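Long-range contacts in Phosphoglucosamine/phosphogalactosamine mutase (Sulfolobus tokodaii, PDB 2F7L), which interconverts the 6-phosphates and 1-phosphates of glucosamine and galactosamine on the way to UDP-N-acetylglucosamine and UDP-N-acetylgalactosamine, using magnesium: residues 116-121 and 309-314; 249-254 and 358-363; 280-285 and 314-319. All blocks are in the same frame, centred on the assembly; numbering follows the deposited sequence.

Interaction 1: residues 116-121 and 309-314; sequences IRREKE and SVDIAH
Arg117 lies over one face of the His314 ring, and Arg118 reaches Asp311. Together they join the start of helix 118-130 in domain I to helix 309-318 in domain III. The packed part centres on the buried His314 and Val310. Arg117 CG sits over the His314 ring face, 3.8 Å from the ring centroid, as a CH-pi contact. The Arg117 chain is extended from CG to NE, which carries its guanidinium along the same ring. That group stacks flat on the imidazole, planes at 24° and centres 3.9 Å apart. The ring's NE2 bonds the carbonyl of Glu115, which helps fix its rotation. Val310 CB meets Arg118 NH2 obliquely.

The looser side, only partly buried, holds the Arg118-Asp311 pair and the outer end of Arg117. Here the Arg118 chain bends at chi2 (-41°) and brings Arg118 NH1 to 2.8 Å from Asp311 OD2, a salt bridge. Guanidinium and carboxylate planes are 24° apart. Arg117 both stacks on His314 and pairs through NH2 with Asp318, while Arg118 pairs with Asp311. The chemistry implies a domain junction held largely by a guanidinium on an imidazole and one salt bridge, with a second just beyond it to Asp318.

Interaction 2: residues 249-254 and 358-363; sequences FIDSEG and VSSAEL
Ser360 OG is gripped by several groups at once. Ser252 OG donates to Ser360 OG at 2.7 Å, and the backbone N of Ser252 points at the same oxygen with an N-H...O angle of 153°. The modelled length of that second bond is too short to be taken literally. Ser360 OG also bonds the carbonyl of Asp235, so its own proton has a place to go. This buried hydroxyl lies between its backbone N and carbonyl carbon (chi1 68°), which turns it toward the Ser252 backbone. Ser252 OG is also 2.8 Å from Ala361 N.

Segment 249-254 runs from edge strand 248-251, in the four-stranded sheet of domain II, into a type I beta turn, Asp251 to Gly254. The first turn of helix 360-365, from domain III, docks against this corner. Ser359 is the N-cap of that helix, and Ser359 OG accepts from Glu362 N at 3.3 Å.

The turn is closed by the backbone bond from Gly254 N to Asp251 O, at 2.7 Å. Asp251 OD1 adds weak bonds from Glu253 N, at 2.9 Å, and from Gly254 N. The other oxygen, Asp251 OD2, forms a salt bridge with Arg255 and a hydrogen bond with Gln257. Asp251 OD2 also lies 3.4 Å from Ala361 CA, so the carboxylate is set against the helix backbone as well.

Interaction 3: residues 280-285 and 314-319; sequences KIVTAV and HKVADE
Strand 280-284 and the last turns of helix 309-318 come closest at Val282 and Val316, whose CA atoms are 6.3 Å apart. Val282 is at the centre of the contact, touching Lys315, Val316 and Glu319, and its two methyls have different neighbours. Val282 CG1, anti to the backbone N (chi1 179°), meets the aliphatic part of Lys315, with Lys315 CD at 3.6 Å. Val282 CG2 lies 3.9 Å from Glu319 CD and also touches Val316 CG2. That Val316 methyl, CG2, is 4.0 Å from Val282 CB, an apolar contact between two buried residues.

The helix belongs to a beta-alpha-beta crossover in domain III. It links strand 301-305 to strand 323-326, and strand 280-284 lies between those two in the sheet. The helix therefore packs over the strand that its connection passes.

Lys315 and Glu319 stand one helical turn apart and close over Val282. Lys315 NZ bonds Glu319 OE1 at 2.8 Å, nearly in line with the C-O bond, as part of a salt bridge. With an alanine here, the Glu319 carboxylate would probably lose this charge partner, and Val282 CG1 its methylene cover.

Lys280 approaches Glu319 OE2 with its chain rather than its charge. Bends at chi3 and chi4 leave Lys280 NZ 5.4 Å from Glu319 OE2. Asp303 OD2 lies close to Glu319 OE2 too, a meeting of like charges that the nearby lysines probably ease.

Interactions 1 and 3 share helix 309-318. His314 lies in a segment of each but makes its cross-segment contacts only in interaction 1. Their centres are 12 Å apart. They are joined directly by the salt bridge of Arg117 NH2 with Asp318 OD1, at 3.1 Å. Interaction 3 anchors the helix on the sheet of domain III, and interaction 1 ties that helix to domain I. Interaction 2 instead links domain III to domain II. Its centre is 34 Å from that of interaction 1 and 27 Å from that of interaction 3. Only interaction 1 lies near the predicted magnesium site: the Val310 side chain is about 8 Å from that of Asp245 and about 9 Å from that of Ser97, probably the phosphoserine intermediate and unmodified here.

Interaction 1: residues 116-121 and 309-314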
loop_
_atom_site.group_PDB
_atom_site.type_symbol
_atom_site.label_atom_id
_atom_site.label_comp_id
_atom_site.label_asym_id
_atom_site.label_seq_id
_atom_site.Cartn_x
_atom_site.Cartn_y
_atom_site.Cartn_z
ATOM N N ILE A 116 0.630 6.573 -12.019
ATOM C CA ILE A 116 -0.174 7.042 -13.141
ATOM C C ILE A 116 -1.576 6.453 -13.149
ATOM O O ILE A 116 -1.776 5.309 -12.741
ATOM C CB ILE A 116 0.527 6.739 -14.507
ATOM C CG1 ILE A 116 0.892 5.252 -14.590
ATOM C CG2 ILE A 116 1.780 7.616 -14.661
ATOM C CD1 ILE A 116 1.407 4.786 -15.935
ATOM N N ARG A 117 -2.536 7.260 -13.591
ATOM C CA ARG A 117 -3.923 6.840 -13.696
ATOM C C ARG A 117 -3.998 5.736 -14.744
ATOM O O ARG A 117 -3.081 5.583 -15.550
ATOM C CB ARG A 117 -4.792 8.015 -14.123
ATOM C CG ARG A 117 -5.082 9.010 -13.016
ATOM C CD ARG A 117 -5.565 10.339 -13.575
ATOM N NE ARG A 117 -5.948 11.257 -12.509
ATOM C CZ ARG A 117 -6.980 11.053 -11.688
ATOM N NH1 ARG A 117 -7.720 9.959 -11.822
ATOM N NH2 ARG A 117 -7.284 11.943 -10.745
ATOM N N ARG A 118 -5.091 4.975 -14.747
ATOM C CA ARG A 118 -5.232 3.864 -15.694
ATOM C C ARG A 118 -5.273 4.266 -17.167
ATOM O O ARG A 118 -4.684 3.603 -18.022
ATOM C CB ARG A 118 -6.449 3.021 -15.326
ATOM C CG ARG A 118 -6.433 2.574 -13.859
ATOM C CD ARG A 118 -5.019 2.145 -13.373
ATOM N NE ARG A 118 -5.031 1.578 -12.011
ATOM C CZ ARG A 118 -5.296 2.271 -10.900
ATOM N NH1 ARG A 118 -5.569 3.573 -10.975
ATOM N NH2 ARG A 118 -5.315 1.659 -9.712
ATOM N N GLU A 119 -5.949 5.363 -17.464
ATOM C CA GLU A 119 -6.006 5.837 -18.835
ATOM C C GLU A 119 -4.569 6.043 -19.350
ATOM O O GLU A 119 -4.281 5.916 -20.539
ATOM C CB GLU A 119 -6.800 7.134 -18.871
ATOM C CG GLU A 119 -8.115 7.096 -18.042
ATOM C CD GLU A 119 -7.908 7.264 -16.516
ATOM O OE1 GLU A 119 -6.887 7.885 -16.134
ATOM O OE2 GLU A 119 -8.772 6.805 -15.707
ATOM N N LYS A 120 -3.658 6.344 -18.437
ATOM C CA LYS A 120 -2.265 6.549 -18.799
ATOM C C LYS A 120 -1.539 5.216 -18.981
ATOM O O LYS A 120 -0.617 5.122 -19.797
ATOM C CB LYS A 120 -1.560 7.419 -17.747
ATOM C CG LYS A 120 -2.181 8.797 -17.634
ATOM C CD LYS A 120 -1.295 9.787 -16.934
ATOM C CE LYS A 120 -1.856 11.211 -17.050
ATOM N NZ LYS A 120 -0.897 12.271 -16.564
ATOM N N GLU A 121 -1.935 4.187 -18.231
ATOM C CA GLU A 121 -1.285 2.892 -18.394
ATOM C C GLU A 121 -1.548 2.435 -19.819
ATOM O O GLU A 121 -0.696 1.810 -20.461
ATOM C CB GLU A 121 -1.843 1.857 -17.419
ATOM C CG GLU A 121 -1.635 2.190 -15.960
ATOM C CD GLU A 121 -2.118 1.086 -15.030
ATOM O OE1 GLU A 121 -3.082 0.373 -15.401
ATOM O OE2 GLU A 121 -1.545 0.941 -13.919
ATOM N N SER A 309 -4.917 0.527 -4.091
ATOM C CA SER A 309 -4.251 1.684 -3.489
ATOM C C SER A 309 -4.072 2.911 -4.383
ATOM O O SER A 309 -4.293 4.040 -3.938
ATOM C CB SER A 309 -2.886 1.266 -2.942
ATOM O OG SER A 309 -3.049 0.399 -1.837
ATOM N N VAL A 310 -3.644 2.695 -5.623
ATOM C CA VAL A 310 -3.454 3.803 -6.550
ATOM C C VAL A 310 -4.782 4.562 -6.663
ATOM O O VAL A 310 -4.837 5.782 -6.475
ATOM C CB VAL A 310 -3.039 3.307 -7.967
ATOM C CG1 VAL A 310 -2.736 4.493 -8.864
ATOM C CG2 VAL A 310 -1.843 2.363 -7.878
ATOM N N ASP A 311 -5.852 3.825 -6.963
ATOM C CA ASP A 311 -7.180 4.405 -7.101
ATOM C C ASP A 311 -7.546 5.211 -5.865
ATOM O O ASP A 311 -8.015 6.340 -5.965
ATOM C CB ASP A 311 -8.204 3.296 -7.317
ATOM C CG ASP A 311 -8.266 2.821 -8.765
ATOM O OD1 ASP A 311 -8.518 1.600 -8.977
ATOM O OD2 ASP A 311 -8.081 3.670 -9.678
ATOM N N ILE A 312 -7.344 4.623 -4.696
ATOM C CA ILE A 312 -7.648 5.294 -3.446
ATOM C C ILE A 312 -6.890 6.613 -3.366
ATOM O O ILE A 312 -7.474 7.659 -3.085
ATOM C CB ILE A 312 -7.254 4.409 -2.233
ATOM C CG1 ILE A 312 -8.194 3.206 -2.154
ATOM C CG2 ILE A 312 -7.235 5.232 -0.933
ATOM C CD1 ILE A 312 -7.840 2.237 -1.044
ATOM N N ALA A 313 -5.584 6.564 -3.609
ATOM C CA ALA A 313 -4.766 7.768 -3.543
ATOM C C ALA A 313 -5.453 8.857 -4.345
ATOM O O ALA A 313 -5.600 9.976 -3.870
ATOM C CB ALA A 313 -3.356 7.494 -4.077
ATOM N N HIS A 314 -5.899 8.524 -5.550
ATOM C CA HIS A 314 -6.596 9.500 -6.385
ATOM C C HIS A 314 -7.956 9.933 -5.788
ATOM O O HIS A 314 -8.253 11.118 -5.715
ATOM C CB HIS A 314 -6.772 8.944 -7.800
ATOM C CG HIS A 314 -5.520 8.990 -8.626
ATOM N ND1 HIS A 314 -4.864 10.166 -8.924
ATOM C CD2 HIS A 314 -4.817 8.005 -9.239
ATOM C CE1 HIS A 314 -3.815 9.905 -9.684
ATOM N NE2 HIS A 314 -3.765 8.602 -9.892
#

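Interaction 2: residues 249-254 and 358-363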
loop_
_atom_site.group_PDB
_atom_site.type_symbol
_atom_site.label_atom_id
_atom_site.label_comp_id
_atom_site.label_asym_id
_atom_site.label_seq_id
_atom_site.Cartn_x
_atom_site.Cartn_y
_atom_site.Cartn_z
ATOM N N PHE A 249 0.845 -2.824 12.343
ATOM C CA PHE A 249 1.382 -2.775 13.702
ATOM C C PHE A 249 1.165 -3.979 14.595
ATOM O O PHE A 249 0.296 -4.822 14.352
ATOM C CB PHE A 249 0.845 -1.536 14.430
ATOM C CG PHE A 249 1.170 -0.234 13.740
ATOM C CD1 PHE A 249 0.404 0.211 12.667
ATOM C CD2 PHE A 249 2.251 0.546 14.164
ATOM C CE1 PHE A 249 0.697 1.416 12.023
ATOM C CE2 PHE A 249 2.559 1.760 13.522
ATOM C CZ PHE A 249 1.778 2.198 12.448
ATOM N N ILE A 250 1.975 -4.032 15.644
ATOM C CA ILE A 250 1.923 -5.103 16.634
ATOM C C ILE A 250 2.003 -4.402 17.980
ATOM O O ILE A 250 3.022 -3.791 18.283
ATOM C CB ILE A 250 3.123 -6.053 16.466
ATOM C CG1 ILE A 250 3.182 -6.548 15.018
ATOM C CG2 ILE A 250 2.991 -7.235 17.405
ATOM C CD1 ILE A 250 4.390 -7.418 14.720
ATOM N N ASP A 251 0.935 -4.468 18.776
ATOM C CA ASP A 251 0.910 -3.790 20.076
ATOM C C ASP A 251 1.700 -4.463 21.199
ATOM O O ASP A 251 2.266 -5.551 21.033
ATOM C CB ASP A 251 -0.521 -3.592 20.546
ATOM C CG ASP A 251 -1.221 -4.905 20.837
ATOM O OD1 ASP A 251 -0.518 -5.903 21.147
ATOM O OD2 ASP A 251 -2.479 -4.931 20.766
ATOM N N SER A 252 1.721 -3.792 22.349
ATOM C CA SER A 252 2.438 -4.253 23.542
ATOM C C SER A 252 2.171 -5.704 23.940
ATOM O O SER A 252 3.029 -6.348 24.533
ATOM C CB SER A 252 2.108 -3.327 24.703
ATOM O OG SER A 252 0.877 -2.655 24.458
ATOM N N GLU A 253 0.985 -6.213 23.610
ATOM C CA GLU A 253 0.623 -7.594 23.926
ATOM C C GLU A 253 1.316 -8.576 23.006
ATOM O O GLU A 253 1.344 -9.774 23.271
ATOM C CB GLU A 253 -0.889 -7.799 23.812
ATOM C CG GLU A 253 -1.717 -6.899 24.706
ATOM C CD GLU A 253 -1.373 -7.037 26.188
ATOM O OE1 GLU A 253 -0.266 -7.541 26.513
ATOM O OE2 GLU A 253 -2.216 -6.621 27.028
ATOM N N GLY A 254 1.869 -8.071 21.912
ATOM C CA GLY A 254 2.559 -8.946 20.979
ATOM C C GLY A 254 1.596 -9.551 19.983
ATOM O O GLY A 254 1.837 -10.627 19.444
ATOM N N VAL A 358 -1.786 6.047 26.635
ATOM C CA VAL A 358 -2.264 4.685 26.857
ATOM C C VAL A 358 -1.362 3.734 26.066
ATOM O O VAL A 358 -0.767 4.137 25.073
ATOM C CB VAL A 358 -3.705 4.555 26.359
ATOM C CG1 VAL A 358 -4.077 3.119 26.202
ATOM C CG2 VAL A 358 -4.633 5.235 27.326
ATOM N N SER A 359 -1.256 2.479 26.493
ATOM C CA SER A 359 -0.411 1.529 25.776
ATOM C C SER A 359 -1.059 1.098 24.464
ATOM O O SER A 359 -2.284 1.167 24.302
ATOM C CB SER A 359 -0.129 0.289 26.625
ATOM O OG SER A 359 -1.235 -0.592 26.619
ATOM N N SER A 360 -0.218 0.655 23.532
ATOM C CA SER A 360 -0.672 0.211 22.227
ATOM C C SER A 360 -1.750 -0.860 22.377
ATOM O O SER A 360 -2.774 -0.820 21.691
ATOM C CB SER A 360 0.504 -0.353 21.434
ATOM O OG SER A 360 0.961 -1.564 22.014
ATOM N N ALA A 361 -1.515 -1.817 23.268
ATOM C CA ALA A 361 -2.483 -2.888 23.493
ATOM C C ALA A 361 -3.846 -2.323 23.879
ATOM O O ALA A 361 -4.873 -2.715 23.332
ATOM C CB ALA A 361 -1.985 -3.825 24.579
ATOM N N GLU A 362 -3.853 -1.386 24.820
ATOM C CA GLU A 362 -5.105 -0.802 25.251
ATOM C C GLU A 362 -5.727 0.003 24.127
ATOM O O GLU A 362 -6.907 -0.159 23.826
ATOM C CB GLU A 362 -4.908 0.101 26.468
ATOM C CG GLU A 362 -6.249 0.611 26.994
ATOM C CD GLU A 362 -6.133 1.711 28.036
ATOM O OE1 GLU A 362 -5.317 1.553 28.980
ATOM O OE2 GLU A 362 -6.877 2.725 27.908
ATOM N N LEU A 363 -4.921 0.871 23.517
ATOM C CA LEU A 363 -5.355 1.731 22.411
ATOM C C LEU A 363 -6.176 0.955 21.391
ATOM O O LEU A 363 -7.270 1.355 21.014
ATOM C CB LEU A 363 -4.127 2.317 21.713
ATOM C CG LEU A 363 -4.221 3.634 20.939
ATOM C CD1 LEU A 363 -3.700 3.415 19.541
ATOM C CD2 LEU A 363 -5.642 4.147 20.911
#

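Interaction 3: residues 280-285 and 314-319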
loop_
_atom_site.group_PDB
_atom_site.type_symbol
_atom_site.label_atom_id
_atom_site.label_comp_id
_atom_site.label_asym_id
_atom_site.label_seq_id
_atom_site.Cartn_x
_atom_site.Cartn_y
_atom_site.Cartn_z
ATOM N N LYS A 280 -14.096 12.847 6.847
ATOM C CA LYS A 280 -14.463 11.915 5.811
ATOM C C LYS A 280 -13.200 11.230 5.315
ATOM O O LYS A 280 -12.204 11.895 5.016
ATOM C CB LYS A 280 -15.091 12.677 4.665
ATOM C CG LYS A 280 -15.422 11.832 3.465
ATOM C CD LYS A 280 -15.535 12.697 2.222
ATOM C CE LYS A 280 -15.866 14.139 2.582
ATOM N NZ LYS A 280 -16.990 14.215 3.575
ATOM N N ILE A 281 -13.259 9.905 5.214
ATOM C CA ILE A 281 -12.135 9.119 4.759
ATOM C C ILE A 281 -12.590 8.133 3.688
ATOM O O ILE A 281 -13.781 7.871 3.554
ATOM C CB ILE A 281 -11.488 8.379 5.953
ATOM C CG1 ILE A 281 -12.456 7.342 6.538
ATOM C CG2 ILE A 281 -11.098 9.400 7.036
ATOM C CD1 ILE A 281 -12.520 6.050 5.784
ATOM N N VAL A 282 -11.636 7.607 2.919
ATOM C CA VAL A 282 -11.905 6.647 1.846
ATOM C C VAL A 282 -11.305 5.310 2.246
ATOM O O VAL A 282 -10.281 5.262 2.915
ATOM C CB VAL A 282 -11.220 7.087 0.530
ATOM C CG1 VAL A 282 -11.472 6.076 -0.579
ATOM C CG2 VAL A 282 -11.719 8.450 0.121
ATOM N N THR A 283 -11.948 4.216 1.869
ATOM C CA THR A 283 -11.391 2.889 2.148
ATOM C C THR A 283 -12.026 1.850 1.233
ATOM O O THR A 283 -13.120 2.056 0.698
ATOM C CB THR A 283 -11.560 2.462 3.621
ATOM O OG1 THR A 283 -10.529 1.521 3.943
ATOM C CG2 THR A 283 -12.908 1.801 3.850
ATOM N N ALA A 284 -11.333 0.742 1.028
ATOM C CA ALA A 284 -11.854 -0.292 0.153
ATOM C C ALA A 284 -12.811 -1.245 0.868
ATOM O O ALA A 284 -12.711 -1.508 2.079
ATOM C CB ALA A 284 -10.713 -1.065 -0.486
ATOM N N VAL A 285 -13.746 -1.756 0.080
ATOM C CA VAL A 285 -14.758 -2.687 0.554
ATOM C C VAL A 285 -14.166 -3.918 1.231
ATOM O O VAL A 285 -14.895 -4.732 1.774
ATOM C CB VAL A 285 -15.665 -3.116 -0.618
ATOM C CG1 VAL A 285 -16.611 -1.968 -0.990
ATOM C CG2 VAL A 285 -14.805 -3.502 -1.823
ATOM N N HIS A 314 -5.899 8.524 -5.550
ATOM C CA HIS A 314 -6.596 9.500 -6.385
ATOM C C HIS A 314 -7.956 9.933 -5.788
ATOM O O HIS A 314 -8.253 11.118 -5.715
ATOM C CB HIS A 314 -6.772 8.944 -7.800
ATOM C CG HIS A 314 -5.520 8.990 -8.626
ATOM N ND1 HIS A 314 -4.864 10.166 -8.924
ATOM C CD2 HIS A 314 -4.817 8.005 -9.239
ATOM C CE1 HIS A 314 -3.815 9.905 -9.684
ATOM N NE2 HIS A 314 -3.765 8.602 -9.892
ATOM N N LYS A 315 -8.773 8.982 -5.349
ATOM C CA LYS A 315 -10.055 9.330 -4.754
ATOM C C LYS A 315 -9.855 10.229 -3.534
ATOM O O LYS A 315 -10.579 11.193 -3.345
ATOM C CB LYS A 315 -10.829 8.069 -4.351
ATOM C CG LYS A 315 -12.278 8.329 -3.953
ATOM C CD LYS A 315 -13.027 7.053 -3.631
ATOM C CE LYS A 315 -14.358 7.335 -2.944
ATOM N NZ LYS A 315 -15.279 8.155 -3.781
ATOM N N VAL A 316 -8.882 9.926 -2.689
ATOM C CA VAL A 316 -8.671 10.796 -1.543
ATOM C C VAL A 316 -8.388 12.208 -2.072
ATOM O O VAL A 316 -9.048 13.172 -1.664
ATOM C CB VAL A 316 -7.501 10.333 -0.648
ATOM C CG1 VAL A 316 -7.342 11.290 0.526
ATOM C CG2 VAL A 316 -7.771 8.953 -0.129
ATOM N N ALA A 317 -7.422 12.332 -2.980
ATOM C CA ALA A 317 -7.119 13.644 -3.551
ATOM C C ALA A 317 -8.399 14.234 -4.179
ATOM O O ALA A 317 -8.902 15.256 -3.714
ATOM C CB ALA A 317 -6.005 13.533 -4.604
ATOM N N ASP A 318 -8.921 13.572 -5.212
ATOM C CA ASP A 318 -10.132 13.992 -5.916
ATOM C C ASP A 318 -11.326 14.437 -5.053
ATOM O O ASP A 318 -12.186 15.191 -5.524
ATOM C CB ASP A 318 -10.599 12.875 -6.841
ATOM C CG ASP A 318 -9.843 12.853 -8.153
ATOM O OD1 ASP A 318 -8.616 13.101 -8.144
ATOM O OD2 ASP A 318 -10.473 12.579 -9.200
ATOM N N GLU A 319 -11.404 13.975 -3.808
ATOM C CA GLU A 319 -12.521 14.379 -2.973
ATOM C C GLU A 319 -12.040 15.063 -1.700
ATOM O O GLU A 319 -12.734 15.111 -0.671
ATOM C CB GLU A 319 -13.459 13.177 -2.687
ATOM C CG GLU A 319 -13.101 12.224 -1.552
ATOM C CD GLU A 319 -14.194 11.153 -1.336
ATOM O OE1 GLU A 319 -14.437 10.327 -2.249
ATOM O OE2 GLU A 319 -14.820 11.139 -0.252
#